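Long-range contacts in rhamnosidase B (Bacillus sp., PDB 2OKX), which hydrolyses terminal alpha-L-rhamnose units from glycosides as a glycoside hydrolase of family 78, probably with inversion at the anomeric carbon: residues Gly98-Arg106 with Asp616-Ser624; Pro142-Phe150 with Cys568-Trp576. All coordinates share one frame; numbering follows the deposited sequence.

Contact 1: residues Gly98-Arg106 with Asp616-Ser624; sequences GVSNFYYLR and DQVPSAWSS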
loop_
_atom_site.group_PDB
_atom_site.type_symbol
_atom_site.label_atom_id
_atom_site.label_comp_id
_atom_site.label_asym_id
_atom_site.label_seq_id
_atom_site.Cartn_x
_atom_site.Cartn_y
_atom_site.Cartn_z
ATOM N N GLY A 98 16.725 -7.436 2.421
ATOM C CA GLY A 98 17.934 -7.431 1.614
ATOM C C GLY A 98 17.704 -6.722 0.291
ATOM O O GLY A 98 18.542 -6.768 -0.613
ATOM N N VAL A 99 16.556 -6.060 0.181
ATOM C CA VAL A 99 16.175 -5.335 -1.029
ATOM C C VAL A 99 15.365 -4.115 -0.608
ATOM O O VAL A 99 14.500 -4.214 0.265
ATOM C CB VAL A 99 15.299 -6.220 -1.948
ATOM C CG1 VAL A 99 14.841 -5.432 -3.165
ATOM C CG2 VAL A 99 16.076 -7.453 -2.376
ATOM N N SER A 100 15.644 -2.966 -1.210
ATOM C CA SER A 100 14.910 -1.750 -0.868
ATOM C C SER A 100 13.503 -1.765 -1.465
ATOM O O SER A 100 13.263 -2.416 -2.479
ATOM C CB SER A 100 15.658 -0.511 -1.382
ATOM O OG SER A 100 16.917 -0.344 -0.745
ATOM N N ASN A 101 12.569 -1.063 -0.819
ATOM C CA ASN A 101 11.203 -0.955 -1.333
ATOM C C ASN A 101 10.619 0.416 -0.969
ATOM O O ASN A 101 11.365 1.318 -0.583
ATOM C CB ASN A 101 10.302 -2.104 -0.834
ATOM C CG ASN A 101 10.232 -2.207 0.685
ATOM O OD1 ASN A 101 10.082 -1.208 1.389
ATOM N ND2 ASN A 101 10.316 -3.434 1.193
ATOM N N PHE A 102 9.306 0.577 -1.099
ATOM C CA PHE A 102 8.652 1.858 -0.816
ATOM C C PHE A 102 8.443 2.186 0.663
ATOM O O PHE A 102 7.901 3.245 0.987
ATOM C CB PHE A 102 7.294 1.937 -1.528
ATOM C CG PHE A 102 7.376 2.006 -3.034
ATOM C CD1 PHE A 102 8.441 1.438 -3.730
ATOM C CD2 PHE A 102 6.317 2.545 -3.765
ATOM C CE1 PHE A 102 8.446 1.393 -5.132
ATOM C CE2 PHE A 102 6.308 2.505 -5.161
ATOM C CZ PHE A 102 7.376 1.924 -5.848
ATOM N N TYR A 103 8.827 1.281 1.561
ATOM C CA TYR A 103 8.693 1.546 2.994
ATOM C C TYR A 103 9.858 0.978 3.800
ATOM O O TYR A 103 9.755 0.756 5.010
ATOM C CB TYR A 103 7.343 1.039 3.549
ATOM C CG TYR A 103 6.920 -0.382 3.201
ATOM C CD1 TYR A 103 7.663 -1.489 3.624
ATOM C CD2 TYR A 103 5.724 -0.618 2.514
ATOM C CE1 TYR A 103 7.221 -2.793 3.378
ATOM C CE2 TYR A 103 5.273 -1.915 2.265
ATOM C CZ TYR A 103 6.025 -2.999 2.702
ATOM O OH TYR A 103 5.569 -4.280 2.473
ATOM N N TYR A 104 10.976 0.773 3.113
ATOM C CA TYR A 104 12.181 0.238 3.726
ATOM C C TYR A 104 13.396 0.511 2.847
ATOM O O TYR A 104 13.365 0.272 1.642
ATOM C CB TYR A 104 12.039 -1.276 3.943
ATOM C CG TYR A 104 13.346 -1.962 4.286
ATOM C CD1 TYR A 104 14.085 -2.629 3.307
ATOM C CD2 TYR A 104 13.868 -1.902 5.578
ATOM C CE1 TYR A 104 15.323 -3.217 3.605
ATOM C CE2 TYR A 104 15.100 -2.483 5.889
ATOM C CZ TYR A 104 15.821 -3.137 4.897
ATOM O OH TYR A 104 17.038 -3.698 5.205
ATOM N N LEU A 105 14.459 1.033 3.454
ATOM C CA LEU A 105 15.693 1.303 2.720
ATOM C C LEU A 105 16.710 0.259 3.165
ATOM O O LEU A 105 16.987 0.120 4.358
ATOM C CB LEU A 105 16.209 2.717 3.010
ATOM C CG LEU A 105 15.432 3.865 2.347
ATOM C CD1 LEU A 105 14.098 4.086 3.062
ATOM C CD2 LEU A 105 16.265 5.134 2.404
ATOM N N ARG A 106 17.250 -0.482 2.205
ATOM C CA ARG A 106 18.210 -1.536 2.507
ATOM C C ARG A 106 19.320 -1.114 3.465
ATOM O O ARG A 106 19.994 -0.102 3.257
ATOM C CB ARG A 106 18.846 -2.075 1.224
ATOM C CG ARG A 106 19.586 -3.388 1.442
ATOM C CD ARG A 106 20.446 -3.796 0.261
ATOM N NE ARG A 106 21.015 -5.125 0.473
ATOM C CZ ARG A 106 21.850 -5.731 -0.363
ATOM N NH1 ARG A 106 22.228 -5.127 -1.483
ATOM N NH2 ARG A 106 22.295 -6.950 -0.086
ATOM N N ASP A 616 7.214 11.889 -2.767
ATOM C CA ASP A 616 5.765 11.718 -2.765
ATOM C C ASP A 616 5.275 10.556 -1.893
ATOM O O ASP A 616 4.076 10.421 -1.647
ATOM C CB ASP A 616 5.249 11.598 -4.209
ATOM C CG ASP A 616 6.074 10.644 -5.059
ATOM O OD1 ASP A 616 6.112 10.843 -6.294
ATOM O OD2 ASP A 616 6.668 9.695 -4.505
ATOM N N GLN A 617 6.205 9.718 -1.441
ATOM C CA GLN A 617 5.908 8.608 -0.535
ATOM C C GLN A 617 7.172 8.377 0.294
ATOM O O GLN A 617 8.283 8.431 -0.236
ATOM C CB GLN A 617 5.466 7.332 -1.286
ATOM C CG GLN A 617 5.991 7.152 -2.703
ATOM C CD GLN A 617 7.418 6.649 -2.745
ATOM O OE1 GLN A 617 7.720 5.554 -2.264
ATOM N NE2 GLN A 617 8.305 7.447 -3.326
ATOM N N VAL A 618 7.002 8.159 1.598
ATOM C CA VAL A 618 8.133 7.977 2.509
ATOM C C VAL A 618 7.814 7.035 3.678
ATOM O O VAL A 618 6.646 6.757 3.955
ATOM C CB VAL A 618 8.554 9.337 3.125
ATOM C CG1 VAL A 618 8.899 10.335 2.030
ATOM C CG2 VAL A 618 7.417 9.885 3.997
ATOM N N PRO A 619 8.851 6.486 4.341
ATOM C CA PRO A 619 10.278 6.647 4.023
ATOM C C PRO A 619 10.501 5.623 2.918
ATOM O O PRO A 619 10.225 4.436 3.110
ATOM C CB PRO A 619 10.968 6.278 5.333
ATOM C CG PRO A 619 10.062 5.221 5.891
ATOM C CD PRO A 619 8.678 5.779 5.624
ATOM N N SER A 620 10.984 6.074 1.762
ATOM C CA SER A 620 11.133 5.173 0.626
ATOM C C SER A 620 12.430 5.249 -0.167
ATOM O O SER A 620 13.133 6.262 -0.152
ATOM C CB SER A 620 9.959 5.397 -0.332
ATOM O OG SER A 620 10.120 4.678 -1.539
ATOM N N ALA A 621 12.721 4.160 -0.875
ATOM C CA ALA A 621 13.912 4.071 -1.708
ATOM C C ALA A 621 13.585 4.514 -3.130
ATOM O O ALA A 621 14.449 4.496 -4.004
ATOM C CB ALA A 621 14.453 2.642 -1.706
ATOM N N TRP A 622 12.331 4.891 -3.374
ATOM C CA TRP A 622 11.949 5.374 -4.699
ATOM C C TRP A 622 12.005 6.894 -4.638
ATOM O O TRP A 622 11.128 7.530 -4.056
ATOM C CB TRP A 622 10.531 4.931 -5.097
ATOM C CG TRP A 622 10.081 5.497 -6.442
ATOM C CD1 TRP A 622 10.889 5.991 -7.437
ATOM C CD2 TRP A 622 8.736 5.582 -6.947
ATOM N NE1 TRP A 622 10.134 6.373 -8.521
ATOM C CE2 TRP A 622 8.811 6.134 -8.249
ATOM C CE3 TRP A 622 7.478 5.245 -6.427
ATOM C CZ2 TRP A 622 7.673 6.356 -9.039
ATOM C CZ3 TRP A 622 6.344 5.463 -7.214
ATOM C CH2 TRP A 622 6.452 6.014 -8.505
ATOM N N SER A 623 13.056 7.464 -5.219
ATOM C CA SER A 623 13.225 8.909 -5.233
ATOM C C SER A 623 12.284 9.451 -6.294
ATOM O O SER A 623 12.634 9.533 -7.474
ATOM C CB SER A 623 14.677 9.268 -5.567
ATOM O OG SER A 623 14.899 10.663 -5.450
ATOM N N SER A 624 11.080 9.806 -5.860
ATOM C CA SER A 624 10.050 10.313 -6.753
ATOM C C SER A 624 9.399 11.547 -6.151
ATOM O O SER A 624 9.197 11.626 -4.938
ATOM C CB SER A 624 8.992 9.232 -6.983
ATOM O OG SER A 624 7.913 9.722 -7.754
HETATM O O HOH W 1 5.930 4.057 3.041
#
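An Asx turn headed by Asn101 meets an ST turn headed by Ser620, where the side chain of Phe102 lies near a bound glycerol, which may mark a pocket. Ala621 N gives a nearly straight bond to Asn101 O (3.2 Å, 161° at the hydrogen), and Ala621 CB presses tightly on Ser100 CB at 3.4 Å. The phenyl ring of Phe102 leans obliquely on the indole of Trp622, planes 40° apart, with Phe102 CE2 3.2 Å from Trp622 CE3; Trp622 CB lies over one phenyl face. Ser620 OG, set anti to its own N (chi1 173°), accepts from Trp622 N, donates to Gln617 OE1 at 2.7 Å and lies 3.3 Å from Phe102 CA. The other end of that amide, Gln617 NE2, bonds in its plane to Asp616 OD2 and Trp622 O, which fixes the rotation of the group. One water donates to both Phe102 O and Val618 O, beside the cis peptide before Pro619, whose O receives a CA-H contact from Tyr103 CA at 3.3 Å. Leu105 packs CD1 along the backbone at Ser620. The loop between strands 87-96 and 110-117 thus meets the one between helices 595-603 and 627-644, with Ala237 bonded to the backbone of Ala621.

Contact 2: residues Pro142-Phe150 with Cys568-Trp576; sequences PRMACQQGF and CPSYEQVFW
Bent at chi2 (91°), the side chain of Gln147 brings its amide obliquely across the side chain of Glu572, while Gln148, extended beyond CG, reaches out to the backbone of residues 570-572. Both glutamines come from a type I beta turn, Ala145-Gln148, closed by Gln148 N to Ala145 O at 3.1 Å. This turn of the N-terminal domain packs on a loop between helices of the six-hairpin glycosidase domain, whose helical barrel houses the active site in this family. The amide of Gln147 and the carboxylate of Glu572 are inclined by only 28°, with Gln147 CD 3.7 Å from Glu572 CG; nearer the backbone, Gln147 CB rests on Val574 CG2 at 3.8 Å. Gln148 pushes its amide among the carbonyls of Ser570, Tyr571 and Glu572, its CD 3.2 Å from Glu572 O, and stands almost perpendicular (81°) to the amide of Gln573. That second amide is steadied by Gln573 NE2, which donates to Pro569 O at 2.8 Å and also to Arg502 O. On the turn side, Arg143 holds Gln148 O side-on with NE and NH2, a second-shell grip that sets the backbone from which the Gln148 side chain departs. Met144, crossing Gln573 at about a right angle, brings CE up to its amide. Glu572 OE1 forms a salt bridge with Arg858 and a hydrogen bond with a glycerol, probably from the crystallisation liquor but possibly marking a sugar-binding pocket. The other carboxylate oxygen, Glu572 OE2, is met from above the carboxylate plane by Trp576 NE1 at 2.9 Å.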
loop_
_atom_site.group_PDB
_atom_site.type_symbol
_atom_site.label_atom_id
_atom_site.label_comp_id
_atom_site.label_asym_id
_atom_site.label_seq_id
_atom_site.Cartn_x
_atom_site.Cartn_y
_atom_site.Cartn_z
ATOM N N PRO A 142 8.731 -15.630 -4.152
ATOM C CA PRO A 142 8.420 -14.441 -4.952
ATOM C C PRO A 142 8.492 -13.083 -4.264
ATOM O O PRO A 142 8.118 -12.934 -3.098
ATOM C CB PRO A 142 7.003 -14.724 -5.463
ATOM C CG PRO A 142 6.915 -16.217 -5.454
ATOM C CD PRO A 142 7.590 -16.563 -4.155
ATOM N N ARG A 143 8.985 -12.092 -5.003
ATOM C CA ARG A 143 9.024 -10.731 -4.502
ATOM C C ARG A 143 7.533 -10.408 -4.547
ATOM O O ARG A 143 6.860 -10.704 -5.537
ATOM C CB ARG A 143 9.801 -9.823 -5.463
ATOM C CG ARG A 143 9.772 -8.343 -5.099
ATOM C CD ARG A 143 10.513 -8.049 -3.802
ATOM N NE ARG A 143 10.216 -6.699 -3.328
ATOM C CZ ARG A 143 10.687 -5.581 -3.874
ATOM N NH1 ARG A 143 11.502 -5.630 -4.921
ATOM N NH2 ARG A 143 10.313 -4.404 -3.391
ATOM N N MET A 144 7.012 -9.826 -3.479
ATOM C CA MET A 144 5.587 -9.518 -3.407
ATOM C C MET A 144 5.134 -8.463 -4.409
ATOM O O MET A 144 4.172 -8.671 -5.149
ATOM C CB MET A 144 5.237 -9.071 -1.992
ATOM C CG MET A 144 3.750 -9.011 -1.690
ATOM S SD MET A 144 3.530 -8.854 0.087
ATOM C CE MET A 144 1.833 -8.191 0.184
ATOM N N ALA A 145 5.828 -7.332 -4.426
ATOM C CA ALA A 145 5.494 -6.237 -5.326
ATOM C C ALA A 145 6.646 -5.249 -5.329
ATOM O O ALA A 145 7.502 -5.284 -4.439
ATOM C CB ALA A 145 4.212 -5.542 -4.851
ATOM N N CYS A 146 6.671 -4.360 -6.313
ATOM C CA CYS A 146 7.747 -3.378 -6.370
ATOM C C CYS A 146 7.749 -2.527 -5.105
ATOM O O CYS A 146 8.791 -2.015 -4.697
ATOM C CB CYS A 146 7.605 -2.482 -7.609
ATOM S SG CYS A 146 6.131 -1.417 -7.660
ATOM N N GLN A 147 6.585 -2.406 -4.467
ATOM C CA GLN A 147 6.457 -1.592 -3.262
ATOM C C GLN A 147 6.722 -2.326 -1.954
ATOM O O GLN A 147 7.070 -1.700 -0.951
ATOM C CB GLN A 147 5.042 -0.985 -3.160
ATOM C CG GLN A 147 4.535 -0.252 -4.403
ATOM C CD GLN A 147 3.771 -1.161 -5.345
ATOM O OE1 GLN A 147 3.789 -2.382 -5.194
ATOM N NE2 GLN A 147 3.101 -0.568 -6.332
ATOM N N GLN A 148 6.579 -3.646 -1.961
ATOM C CA GLN A 148 6.706 -4.399 -0.722
ATOM C C GLN A 148 7.826 -5.428 -0.574
ATOM O O GLN A 148 8.830 -5.383 -1.278
ATOM C CB GLN A 148 5.353 -5.055 -0.440
ATOM C CG GLN A 148 4.170 -4.151 -0.808
ATOM C CD GLN A 148 2.916 -4.487 -0.028
ATOM O OE1 GLN A 148 1.819 -4.593 -0.589
ATOM N NE2 GLN A 148 3.070 -4.652 1.275
ATOM N N GLY A 149 7.633 -6.350 0.368
ATOM C CA GLY A 149 8.624 -7.381 0.631
ATOM C C GLY A 149 8.476 -8.640 -0.200
ATOM O O GLY A 149 8.513 -8.588 -1.427
ATOM N N PHE A 150 8.285 -9.775 0.467
ATOM C CA PHE A 150 8.165 -11.055 -0.227
ATOM C C PHE A 150 7.000 -11.918 0.248
ATOM O O PHE A 150 6.637 -11.894 1.424
ATOM C CB PHE A 150 9.455 -11.863 -0.033
ATOM C CG PHE A 150 10.690 -11.179 -0.548
ATOM C CD1 PHE A 150 11.182 -11.467 -1.817
ATOM C CD2 PHE A 150 11.357 -10.243 0.232
ATOM C CE1 PHE A 150 12.322 -10.835 -2.303
ATOM C CE2 PHE A 150 12.501 -9.600 -0.245
ATOM C CZ PHE A 150 12.983 -9.898 -1.514
ATOM N N CYS A 568 -3.277 2.030 0.220
ATOM C CA CYS A 568 -4.167 0.873 0.232
ATOM C C CYS A 568 -3.536 -0.293 0.997
ATOM O O CYS A 568 -2.323 -0.335 1.194
ATOM C CB CYS A 568 -4.499 0.436 -1.202
ATOM S SG CYS A 568 -3.063 -0.015 -2.212
ATOM N N PRO A 569 -4.359 -1.253 1.441
ATOM C CA PRO A 569 -3.860 -2.412 2.187
ATOM C C PRO A 569 -3.425 -3.597 1.320
ATOM O O PRO A 569 -2.734 -4.500 1.794
ATOM C CB PRO A 569 -5.046 -2.771 3.068
ATOM C CG PRO A 569 -6.200 -2.534 2.126
ATOM C CD PRO A 569 -5.834 -1.205 1.472
ATOM N N SER A 570 -3.830 -3.593 0.054
ATOM C CA SER A 570 -3.495 -4.694 -0.840
ATOM C C SER A 570 -2.216 -4.506 -1.654
ATOM O O SER A 570 -1.161 -5.021 -1.279
ATOM C CB SER A 570 -4.671 -4.979 -1.785
ATOM O OG SER A 570 -5.015 -3.830 -2.541
ATOM N N TYR A 571 -2.306 -3.765 -2.756
ATOM C CA TYR A 571 -1.157 -3.559 -3.632
ATOM C C TYR A 571 0.098 -2.914 -3.055
ATOM O O TYR A 571 1.204 -3.397 -3.314
ATOM C CB TYR A 571 -1.560 -2.763 -4.884
ATOM C CG TYR A 571 -2.583 -3.460 -5.755
ATOM C CD1 TYR A 571 -3.947 -3.330 -5.503
ATOM C CD2 TYR A 571 -2.181 -4.299 -6.795
ATOM C CE1 TYR A 571 -4.889 -4.022 -6.260
ATOM C CE2 TYR A 571 -3.112 -5.000 -7.557
ATOM C CZ TYR A 571 -4.462 -4.861 -7.284
ATOM O OH TYR A 571 -5.384 -5.588 -8.000
ATOM N N GLU A 572 -0.048 -1.854 -2.262
ATOM C CA GLU A 572 1.138 -1.157 -1.776
ATOM C C GLU A 572 1.430 -1.037 -0.277
ATOM O O GLU A 572 2.562 -1.295 0.144
ATOM C CB GLU A 572 1.169 0.239 -2.414
ATOM C CG GLU A 572 0.686 0.234 -3.870
ATOM C CD GLU A 572 1.064 1.489 -4.639
ATOM O OE1 GLU A 572 0.477 1.724 -5.718
ATOM O OE2 GLU A 572 1.954 2.231 -4.179
ATOM N N GLN A 573 0.438 -0.640 0.523
ATOM C CA GLN A 573 0.649 -0.469 1.964
ATOM C C GLN A 573 1.734 0.597 2.157
ATOM O O GLN A 573 2.534 0.538 3.097
ATOM C CB GLN A 573 1.089 -1.793 2.605
ATOM C CG GLN A 573 -0.000 -2.869 2.640
ATOM C CD GLN A 573 0.541 -4.259 2.960
ATOM O OE1 GLN A 573 1.471 -4.413 3.750
ATOM N NE2 GLN A 573 -0.061 -5.279 2.355
ATOM N N VAL A 574 1.736 1.574 1.254
ATOM C CA VAL A 574 2.712 2.664 1.261
ATOM C C VAL A 574 2.154 3.995 1.757
ATOM O O VAL A 574 1.023 4.363 1.439
ATOM C CB VAL A 574 3.279 2.887 -0.167
ATOM C CG1 VAL A 574 4.159 4.137 -0.206
ATOM C CG2 VAL A 574 4.084 1.670 -0.601
ATOM N N PHE A 575 2.956 4.719 2.534
ATOM C CA PHE A 575 2.531 6.021 3.010
ATOM C C PHE A 575 2.747 7.039 1.894
ATOM O O PHE A 575 3.847 7.579 1.728
ATOM C CB PHE A 575 3.312 6.436 4.266
ATOM C CG PHE A 575 3.197 7.905 4.606
ATOM C CD1 PHE A 575 2.039 8.625 4.307
ATOM C CD2 PHE A 575 4.252 8.570 5.223
ATOM C CE1 PHE A 575 1.940 9.985 4.616
ATOM C CE2 PHE A 575 4.166 9.927 5.538
ATOM C CZ PHE A 575 3.008 10.636 5.232
ATOM N N TRP A 576 1.698 7.273 1.113
ATOM C CA TRP A 576 1.755 8.252 0.043
ATOM C C TRP A 576 1.286 9.566 0.653
ATOM O O TRP A 576 0.213 9.640 1.253
ATOM C CB TRP A 576 0.851 7.846 -1.117
ATOM C CG TRP A 576 1.476 6.849 -2.054
ATOM C CD1 TRP A 576 1.422 5.484 -1.970
ATOM C CD2 TRP A 576 2.192 7.149 -3.256
ATOM N NE1 TRP A 576 2.051 4.917 -3.058
ATOM C CE2 TRP A 576 2.529 5.918 -3.863
ATOM C CE3 TRP A 576 2.575 8.341 -3.887
ATOM C CZ2 TRP A 576 3.230 5.846 -5.073
ATOM C CZ3 TRP A 576 3.273 8.269 -5.092
ATOM C CH2 TRP A 576 3.591 7.029 -5.671
#

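In the fold
From the N terminus, the chain leaves strand 87-96 through 98-106, then strand 130-133 through 142-150, and crosses several beta domains before returning in the helical domain at 568-576 and 616-624. Contact 2 closes a loop nested inside the larger one closed by contact 1, so the two do not cross. Both join N-terminal domain loops to loops between barrel helices, and their centres lie about 11 Å apart. They also touch directly: Phe102 N probably bonds to Gln147 O, Phe102 CB packs on Val574 CG2, and Tyr103 OH lies close to the Gln148 amide. On the helical side, a backbone bond from Val618 N to Phe575 O joins the two loops.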